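Local coordinates for nonsense-mediated mRNA decay protein 2 (Saccharomyces cerevisiae, PDB 4LUN), which takes part, here through its N-terminal MIF4G domain, in nonsense-mediated decay of mRNAs with premature stop codons, at residues L69-I72 and I73-T77; E62-L65 and E66-L69; A92-E95 and I96-L100; K29-S33 and I34-T38. All coordinates share one frame; numbering follows the deposited sequence.

Interaction 1 (L69-I72 and I73-T77)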
loop_
_atom_site.group_PDB
_atom_site.type_symbol
_atom_site.label_atom_id
_atom_site.label_comp_id
_atom_site.label_asym_id
_atom_site.label_seq_id
_atom_site.Cartn_x
_atom_site.Cartn_y
_atom_site.Cartn_z
ATOM N N LEU A 69 -7.966 26.105 0.195
ATOM C CA LEU A 69 -8.234 24.682 -0.029
ATOM C C LEU A 69 -7.323 24.015 -1.065
ATOM O O LEU A 69 -6.738 22.962 -0.788
ATOM C CB LEU A 69 -9.695 24.470 -0.422
ATOM C CG LEU A 69 -10.063 23.011 -0.670
ATOM C CD1 LEU A 69 -9.770 22.194 0.580
ATOM C CD2 LEU A 69 -11.514 22.902 -1.058
ATOM N N SER A 70 -7.217 24.611 -2.251
ATOM C CA SER A 70 -6.392 24.036 -3.320
ATOM C C SER A 70 -4.965 23.808 -2.846
ATOM O O SER A 70 -4.387 22.740 -3.061
ATOM C CB SER A 70 -6.375 24.945 -4.548
ATOM O OG SER A 70 -7.680 25.353 -4.906
ATOM N N GLU A 71 -4.400 24.822 -2.202
ATOM C CA GLU A 71 -3.065 24.720 -1.637
ATOM C C GLU A 71 -2.973 23.653 -0.547
ATOM O O GLU A 71 -1.955 22.967 -0.424
ATOM C CB GLU A 71 -2.607 26.077 -1.090
ATOM C CG GLU A 71 -1.318 26.013 -0.309
ATOM C CD GLU A 71 -0.678 27.367 -0.142
ATOM O OE1 GLU A 71 -1.346 28.379 -0.448
ATOM O OE2 GLU A 71 0.495 27.418 0.286
ATOM N N ILE A 72 -4.040 23.506 0.236
ATOM C CA ILE A 72 -4.073 22.493 1.289
ATOM C C ILE A 72 -4.048 21.097 0.666
ATOM O O ILE A 72 -3.338 20.207 1.140
ATOM C CB ILE A 72 -5.333 22.626 2.165
ATOM C CG1 ILE A 72 -5.242 23.865 3.056
ATOM C CG2 ILE A 72 -5.514 21.394 3.042
ATOM C CD1 ILE A 72 -6.505 24.131 3.854
ATOM N N ILE A 73 -4.815 20.923 -0.405
ATOM C CA ILE A 73 -4.876 19.649 -1.120
ATOM C C ILE A 73 -3.504 19.228 -1.652
ATOM O O ILE A 73 -3.063 18.100 -1.422
ATOM C CB ILE A 73 -5.884 19.720 -2.284
ATOM C CG1 ILE A 73 -7.306 19.838 -1.734
ATOM C CG2 ILE A 73 -5.751 18.501 -3.197
ATOM C CD1 ILE A 73 -8.308 20.311 -2.748
ATOM N N VAL A 74 -2.828 20.136 -2.355
ATOM C CA VAL A 74 -1.469 19.868 -2.840
ATOM C C VAL A 74 -0.491 19.596 -1.699
ATOM O O VAL A 74 0.285 18.640 -1.748
ATOM C CB VAL A 74 -0.935 21.028 -3.695
ATOM C CG1 VAL A 74 0.527 20.785 -4.070
ATOM C CG2 VAL A 74 -1.785 21.195 -4.942
ATOM N N THR A 75 -0.532 20.433 -0.670
ATOM C CA THR A 75 0.349 20.271 0.482
ATOM C C THR A 75 0.150 18.930 1.178
ATOM O O THR A 75 1.117 18.213 1.453
ATOM C CB THR A 75 0.153 21.405 1.502
ATOM O OG1 THR A 75 0.454 22.660 0.879
ATOM C CG2 THR A 75 1.054 21.202 2.711
ATOM N N VAL A 76 -1.105 18.592 1.457
ATOM C CA VAL A 76 -1.432 17.334 2.114
ATOM C C VAL A 76 -1.074 16.123 1.236
ATOM O O VAL A 76 -0.619 15.096 1.743
ATOM C CB VAL A 76 -2.923 17.303 2.525
ATOM C CG1 VAL A 76 -3.470 15.897 2.525
ATOM C CG2 VAL A 76 -3.109 17.958 3.891
ATOM N N THR A 77 -1.266 16.254 -0.074
ATOM C CA THR A 77 -0.930 15.175 -0.997
ATOM C C THR A 77 0.543 14.818 -0.864
ATOM O O THR A 77 0.907 13.645 -0.780
ATOM C CB THR A 77 -1.222 15.541 -2.460
ATOM O OG1 THR A 77 -2.619 15.804 -2.630
ATOM C CG2 THR A 77 -0.831 14.383 -3.378
#
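Ile-73 leans back over the preceding helical turn onto Leu-69, and the two side chains cross obliquely, with CD1 of Ile-73 coming to 3.8 Å from CG of Leu-69. Because CG1 of Ile-73 stands beside its own backbone N (chi1 -68°), that carbon lies 3.3 Å from Leu-69 O, the same oxygen that receives Ile-73 N at 2.8 Å. The Ile-73 side chain also touches Phe-108 and Pro-111 of helix 106-116. Ile-72 serves another side: it packs on Ile-41 of helix 34-44, while its CG2 lies 4.3 Å from CG2 of Val-76. Consecutive isoleucines of helix 69-81 thus address two different neighbours, as expected of a helix packed within the all-helical, HEAT-like MIF4G fold. On the flank occupied by Glu-71, the backbone ladder gains a second rung. Glu-71 O is gripped twice by Thr-75, at 2.8 Å by OG1 and at 2.9 Å by N, the two donors arriving on opposite faces of the carbonyl plane. A valine in place of Thr-75 has no hydroxyl to give, and Glu-71 O would probably be left with the backbone N-H as its one donor from this residue. The same device recurs two residues later, where Thr-77 OG1 reaches Ile-73 O at 2.6 Å from above the carbonyl plane and Thr-77 N approaches from the other face.

Interaction 2 (E62-L65 and E66-L69)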
loop_
_atom_site.group_PDB
_atom_site.type_symbol
_atom_site.label_atom_id
_atom_site.label_comp_id
_atom_site.label_asym_id
_atom_site.label_seq_id
_atom_site.Cartn_x
_atom_site.Cartn_y
_atom_site.Cartn_z
ATOM N N GLU A 62 -11.093 26.430 14.261
ATOM C CA GLU A 62 -10.972 27.873 14.492
ATOM C C GLU A 62 -10.771 28.668 13.207
ATOM O O GLU A 62 -11.240 29.804 13.085
ATOM C CB GLU A 62 -9.823 28.165 15.461
ATOM C CG GLU A 62 -10.104 27.752 16.900
ATOM C CD GLU A 62 -8.892 27.906 17.803
ATOM O OE1 GLU A 62 -7.816 28.295 17.303
ATOM O OE2 GLU A 62 -9.018 27.634 19.015
ATOM N N ALA A 63 -10.061 28.078 12.253
ATOM C CA ALA A 63 -9.726 28.777 11.018
ATOM C C ALA A 63 -10.713 28.486 9.902
ATOM O O ALA A 63 -11.212 27.365 9.772
ATOM C CB ALA A 63 -8.319 28.431 10.575
ATOM N N SER A 64 -10.986 29.512 9.103
ATOM C CA SER A 64 -11.707 29.366 7.851
ATOM C C SER A 64 -10.664 29.227 6.761
ATOM O O SER A 64 -9.997 30.197 6.395
ATOM C CB SER A 64 -12.572 30.588 7.568
ATOM O OG SER A 64 -13.030 30.572 6.226
ATOM N N LEU A 65 -10.537 28.013 6.246
ATOM C CA LEU A 65 -9.454 27.643 5.347
ATOM C C LEU A 65 -9.911 27.502 3.896
ATOM O O LEU A 65 -9.131 27.102 3.031
ATOM C CB LEU A 65 -8.856 26.322 5.821
ATOM C CG LEU A 65 -8.218 26.320 7.207
ATOM C CD1 LEU A 65 -8.127 24.916 7.769
ATOM C CD2 LEU A 65 -6.837 26.934 7.138
ATOM N N GLU A 66 -11.170 27.842 3.633
ATOM C CA GLU A 66 -11.789 27.617 2.323
ATOM C C GLU A 66 -11.012 28.162 1.117
ATOM O O GLU A 66 -10.888 27.495 0.092
ATOM C CB GLU A 66 -13.213 28.183 2.312
ATOM C CG GLU A 66 -14.099 27.608 1.220
ATOM C CD GLU A 66 -14.483 26.162 1.489
ATOM O OE1 GLU A 66 -14.376 25.336 0.558
ATOM O OE2 GLU A 66 -14.895 25.857 2.630
ATOM N N LYS A 67 -10.494 29.378 1.223
ATOM C CA LYS A 67 -9.821 29.987 0.082
ATOM C C LYS A 67 -8.410 29.439 -0.102
ATOM O O LYS A 67 -7.776 29.694 -1.128
ATOM C CB LYS A 67 -9.793 31.514 0.201
ATOM C CG LYS A 67 -9.721 32.024 1.629
ATOM C CD LYS A 67 -11.108 32.327 2.192
ATOM C CE LYS A 67 -11.441 31.406 3.361
ATOM N NZ LYS A 67 -10.237 31.108 4.185
ATOM N N TYR A 68 -7.919 28.699 0.892
ATOM C CA TYR A 68 -6.612 28.048 0.782
ATOM C C TYR A 68 -6.749 26.548 0.498
ATOM O O TYR A 68 -5.767 25.811 0.549
ATOM C CB TYR A 68 -5.775 28.271 2.052
ATOM C CG TYR A 68 -4.934 29.540 2.045
ATOM C CD1 TYR A 68 -3.562 29.488 1.828
ATOM C CD2 TYR A 68 -5.513 30.787 2.252
ATOM C CE1 TYR A 68 -2.790 30.643 1.819
ATOM C CE2 TYR A 68 -4.749 31.946 2.247
ATOM C CZ TYR A 68 -3.394 31.868 2.027
ATOM O OH TYR A 68 -2.631 33.021 2.022
ATOM N N LEU A 69 -7.966 26.105 0.195
ATOM C CA LEU A 69 -8.234 24.682 -0.029
ATOM C C LEU A 69 -7.323 24.015 -1.065
ATOM O O LEU A 69 -6.738 22.962 -0.788
ATOM C CB LEU A 69 -9.695 24.470 -0.422
ATOM C CG LEU A 69 -10.063 23.011 -0.670
ATOM C CD1 LEU A 69 -9.770 22.194 0.580
ATOM C CD2 LEU A 69 -11.514 22.902 -1.058
#
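Lys-67 curls back over the turn toward Ser-64, and its path can be followed atom by atom. From CB the chain arcs through CG and CD, bending at each of its last three torsions. CE is the first atom to arrive, 3.4 Å from Ser-64 OG. NZ then ends against the backbone, where it donates to Ser-64 O; the modelled 2.4 Å between Lys-67 NZ and Ser-64 O is very short. Since several torsions along the way also stray from staggered values (chi2 -94°, chi3 116°), the curled conformation of this exposed side chain is as doubtful as the placing of its amine. Deeper in the turn, Tyr-68 N donates to Leu-65 O at 2.9 Å, from about 50° above the carbonyl plane, and CB of Tyr-68 sits 3.7 Å from Leu-65 O. Leu-65 itself turns inward onto Asn-37 and Phe-104, while the carboxylate of Glu-66 leads away to a salt bridge with Arg-107. The Tyr-68 ring lies against Ile-34, Asn-37 and Thr-38 of helix 34-44. A short 3-10 turn over residues 66-68, with Tyr-68 at the N-cap position, leads the loop into helix 69-81 of the MIF4G domain.

Interaction 3 (A92-E95 and I96-L100)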
loop_
_atom_site.group_PDB
_atom_site.type_symbol
_atom_site.label_atom_id
_atom_site.label_comp_id
_atom_site.label_asym_id
_atom_site.label_seq_id
_atom_site.Cartn_x
_atom_site.Cartn_y
_atom_site.Cartn_z
ATOM N N ALA A 92 -1.509 9.597 13.250
ATOM C CA ALA A 92 -1.620 11.046 13.186
ATOM C C ALA A 92 -2.153 11.483 11.827
ATOM O O ALA A 92 -3.045 12.325 11.748
ATOM C CB ALA A 92 -0.275 11.693 13.465
ATOM N N ALA A 93 -1.618 10.895 10.762
ATOM C CA ALA A 93 -2.068 11.227 9.412
ATOM C C ALA A 93 -3.550 10.896 9.241
ATOM O O ALA A 93 -4.298 11.655 8.624
ATOM C CB ALA A 93 -1.238 10.492 8.375
ATOM N N VAL A 94 -3.973 9.761 9.791
ATOM C CA VAL A 94 -5.373 9.356 9.697
ATOM C C VAL A 94 -6.307 10.357 10.394
ATOM O O VAL A 94 -7.347 10.722 9.852
ATOM C CB VAL A 94 -5.604 7.941 10.273
ATOM C CG1 VAL A 94 -7.096 7.649 10.392
ATOM C CG2 VAL A 94 -4.907 6.892 9.408
ATOM N N GLU A 95 -5.933 10.800 11.591
ATOM C CA GLU A 95 -6.756 11.755 12.331
ATOM C C GLU A 95 -6.835 13.107 11.628
ATOM O O GLU A 95 -7.896 13.725 11.567
ATOM C CB GLU A 95 -6.223 11.943 13.751
ATOM C CG GLU A 95 -6.369 10.721 14.642
ATOM C CD GLU A 95 -7.754 10.586 15.250
ATOM O OE1 GLU A 95 -8.607 11.483 15.043
ATOM O OE2 GLU A 95 -7.986 9.581 15.951
ATOM N N ILE A 96 -5.701 13.563 11.107
ATOM C CA ILE A 96 -5.625 14.822 10.377
ATOM C C ILE A 96 -6.430 14.793 9.078
ATOM O O ILE A 96 -7.188 15.717 8.788
ATOM C CB ILE A 96 -4.161 15.178 10.073
ATOM C CG1 ILE A 96 -3.405 15.420 11.382
ATOM C CG2 ILE A 96 -4.072 16.387 9.158
ATOM C CD1 ILE A 96 -1.894 15.351 11.237
ATOM N N ILE A 97 -6.276 13.735 8.294
ATOM C CA ILE A 97 -7.036 13.620 7.052
ATOM C C ILE A 97 -8.529 13.496 7.343
ATOM O O ILE A 97 -9.339 14.060 6.622
ATOM C CB ILE A 97 -6.562 12.439 6.177
ATOM C CG1 ILE A 97 -5.100 12.634 5.766
ATOM C CG2 ILE A 97 -7.431 12.298 4.927
ATOM C CD1 ILE A 97 -4.853 13.924 5.023
ATOM N N SER A 98 -8.886 12.767 8.397
ATOM C CA SER A 98 -10.290 12.627 8.788
ATOM C C SER A 98 -10.902 13.981 9.143
ATOM O O SER A 98 -12.034 14.264 8.760
ATOM C CB SER A 98 -10.453 11.656 9.958
ATOM O OG SER A 98 -10.137 10.332 9.563
ATOM N N GLY A 99 -10.152 14.804 9.869
ATOM C CA GLY A 99 -10.602 16.144 10.217
ATOM C C GLY A 99 -10.853 16.999 8.992
ATOM O O GLY A 99 -11.880 17.669 8.882
ATOM N N LEU A 100 -9.910 16.969 8.059
ATOM C CA LEU A 100 -10.030 17.742 6.836
ATOM C C LEU A 100 -11.199 17.239 6.006
ATOM O O LEU A 100 -11.937 18.033 5.433
ATOM C CB LEU A 100 -8.731 17.685 6.037
ATOM C CG LEU A 100 -7.641 18.622 6.553
ATOM C CD1 LEU A 100 -6.290 18.201 6.017
ATOM C CD2 LEU A 100 -7.964 20.056 6.148
#
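Ala-92 offers its carbonyl to Ile-96: the N of Ile-96 binds Ala-92 O at 3.0 Å, and CG1 of Ile-96 folds back to 3.1 Å from that oxygen. Ala-93 repeats the pattern one step on, its O accepting from Ile-97 N at 2.9 Å. In both isoleucines CG1 is placed opposite the carbonyl carbon (chi1 -64° and -62°), which tucks the branch against the preceding turn. At Val-94 the carbonyl oxygen takes two bonds from Ser-98, one from N at 2.9 Å and one from OG at 2.8 Å, reaching it from opposite faces of its plane. The same hydroxyl is hydrogen-bonded to Asn-13 of helix 3-17; an alanine in place of Ser-98 has no hydroxyl, and would probably leave the Asn-13 amide without this mate and Val-94 O with the backbone N-H alone from this residue. Glu-95 O closes the series by accepting Gly-99 N at 3.0 Å, while its side chain bends about its CB-CG bond (chi2 -82°) and carries the carboxylate to a salt bridge with Arg-5. Flanked by helices 3-17, 52-60 and 69-81, helix 87-104 is a buried element of a HEAT-like helical stack, the architecture of MIF4G domains.

Interaction 4 (K29-S33 and I34-T38)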
loop_
_atom_site.group_PDB
_atom_site.type_symbol
_atom_site.label_atom_id
_atom_site.label_comp_id
_atom_site.label_asym_id
_atom_site.label_seq_id
_atom_site.Cartn_x
_atom_site.Cartn_y
_atom_site.Cartn_z
ATOM N N LYS A 29 -17.570 33.939 14.339
ATOM C CA LYS A 29 -16.956 33.950 13.018
ATOM C C LYS A 29 -15.636 33.183 13.032
ATOM O O LYS A 29 -14.924 33.160 14.040
ATOM C CB LYS A 29 -16.717 35.389 12.550
ATOM C CG LYS A 29 -16.559 35.543 11.043
ATOM C CD LYS A 29 -16.196 36.970 10.663
ATOM C CE LYS A 29 -14.755 37.081 10.194
ATOM N NZ LYS A 29 -14.636 37.086 8.708
ATOM N N LEU A 30 -15.313 32.550 11.909
ATOM C CA LEU A 30 -14.037 31.857 11.769
ATOM C C LEU A 30 -12.919 32.827 11.388
ATOM O O LEU A 30 -13.172 33.869 10.773
ATOM C CB LEU A 30 -14.150 30.750 10.726
ATOM C CG LEU A 30 -15.067 29.588 11.106
ATOM C CD1 LEU A 30 -15.335 28.703 9.899
ATOM C CD2 LEU A 30 -14.459 28.776 12.248
ATOM N N ASP A 31 -11.691 32.468 11.766
ATOM C CA ASP A 31 -10.487 33.240 11.457
ATOM C C ASP A 31 -10.085 32.965 10.016
ATOM O O ASP A 31 -9.599 31.877 9.703
ATOM C CB ASP A 31 -9.366 32.819 12.410
ATOM C CG ASP A 31 -8.093 33.653 12.254
ATOM O OD1 ASP A 31 -7.919 34.333 11.223
ATOM O OD2 ASP A 31 -7.250 33.612 13.176
ATOM N N SER A 32 -10.297 33.941 9.138
ATOM C CA SER A 32 -9.953 33.776 7.728
ATOM C C SER A 32 -8.710 34.567 7.348
ATOM O O SER A 32 -8.402 34.724 6.165
ATOM C CB SER A 32 -11.127 34.169 6.821
ATOM O OG SER A 32 -11.430 35.546 6.931
ATOM N N SER A 33 -7.984 35.049 8.353
ATOM C CA SER A 33 -6.816 35.892 8.111
ATOM C C SER A 33 -5.712 35.159 7.357
ATOM O O SER A 33 -5.575 33.933 7.458
ATOM C CB SER A 33 -6.257 36.423 9.432
ATOM O OG SER A 33 -5.652 35.376 10.166
ATOM N N ILE A 34 -4.920 35.918 6.610
ATOM C CA ILE A 34 -3.800 35.353 5.870
ATOM C C ILE A 34 -2.810 34.686 6.830
ATOM O O ILE A 34 -2.348 33.574 6.570
ATOM C CB ILE A 34 -3.083 36.402 5.007
ATOM C CG1 ILE A 34 -4.018 36.954 3.925
ATOM C CG2 ILE A 34 -1.821 35.817 4.396
ATOM C CD1 ILE A 34 -4.620 35.894 3.021
ATOM N N LYS A 35 -2.508 35.354 7.946
ATOM C CA LYS A 35 -1.581 34.795 8.932
ATOM C C LYS A 35 -2.050 33.430 9.431
ATOM O O LYS A 35 -1.266 32.477 9.477
ATOM C CB LYS A 35 -1.390 35.757 10.114
ATOM C CG LYS A 35 -0.388 35.279 11.162
ATOM C CD LYS A 35 0.086 36.449 12.046
ATOM C CE LYS A 35 -0.804 36.657 13.266
ATOM N NZ LYS A 35 -0.407 37.893 14.044
ATOM N N ARG A 36 -3.334 33.329 9.761
ATOM C CA ARG A 36 -3.885 32.088 10.309
ATOM C C ARG A 36 -3.824 30.969 9.285
ATOM O O ARG A 36 -3.478 29.825 9.612
ATOM C CB ARG A 36 -5.339 32.279 10.745
ATOM C CG ARG A 36 -5.862 31.138 11.605
ATOM C CD ARG A 36 -5.061 31.054 12.888
ATOM N NE ARG A 36 -5.381 29.870 13.679
ATOM C CZ ARG A 36 -6.349 29.822 14.586
ATOM N NH1 ARG A 36 -7.105 30.893 14.808
ATOM N NH2 ARG A 36 -6.565 28.706 15.268
ATOM N N ASN A 37 -4.168 31.300 8.046
ATOM C CA ASN A 37 -4.288 30.290 7.003
ATOM C C ASN A 37 -2.929 29.837 6.494
ATOM O O ASN A 37 -2.728 28.658 6.231
ATOM C CB ASN A 37 -5.174 30.786 5.857
ATOM C CG ASN A 37 -6.638 30.920 6.262
ATOM O OD1 ASN A 37 -7.255 29.968 6.741
ATOM N ND2 ASN A 37 -7.196 32.112 6.080
ATOM N N THR A 38 -1.990 30.769 6.352
ATOM C CA THR A 38 -0.632 30.380 5.995
ATOM C C THR A 38 0.037 29.650 7.157
ATOM O O THR A 38 0.898 28.797 6.946
ATOM C CB THR A 38 0.233 31.584 5.569
ATOM O OG1 THR A 38 0.217 32.573 6.602
ATOM C CG2 THR A 38 -0.291 32.189 4.293
#
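Ser-33 is the N-cap of helix 34-44: its OG accepts Arg-36 N at 3.1 Å, and an Asx turn made by Asp-31 braces the cap from the loop side. The Ser-33 hydroxyl sits between its backbone N and carbonyl carbon (chi1 71°), from where it faces the first turn and donates to Asp-31 OD1 at 2.7 Å. That carboxylate oxygen is held twice, by the hydroxyl on its syn lone pair and by Ser-33 N at 3.0 Å nearly in line with the C-O bond. The two bonds are likely to fix the rotation of the carboxylate. Its other oxygen, OD2, meets Arg-36 NH1 at 3.2 Å in a salt bridge. OD2 lies at the guanidinium edge, close to its plane, while NH1 meets OD2 on its anti side, 28° out of the carboxylate plane. The two flat groups stand 75° apart, and the side chains cross at about a right angle. Arg-36 reaches this position by a bend about its CB-CG bond, and its CB and CG pass across the carboxylate, CB 3.3 Å from Asp-31 OD1. Behind the cap the regular ladder begins with Asn-37 N on Ser-33 O at 3.0 Å. The guanidinium has two further acidic mates, Asp-59 at NE and Glu-62 at NH2, the latter modelled suspiciously close, and the three carboxylates probably share and stabilise its charge. Together with backbone bonds from Asp-31 to Glu-62 and Ser-64, the Asp-59 link places the start of helix 34-44 beside the end of helix 52-60 and the loop before helix 69-81.

Overall arrangement
From the N terminus, the chain meets interaction 4 first, at the opening of helix 34-44, then interaction 2 in the loop ahead of helix 69-81, interaction 1 in the first turns of that helix, and interaction 3 on helix 87-104. Each closes a turn of adjoining residues rather than a long loop, and none encloses or crosses another. Interactions 1 and 2 share Leu-69, where the loop runs into the helix. Interactions 2 and 4 are linked by a short, doubtfully placed Glu-62 to Arg-36 salt bridge and a probable backbone bond of Ser-64 to Asp-31. Interactions 1 and 3 meet where Val-76 packs on Ile-97 and Leu-100, tying consecutive helices of the MIF4G domain together.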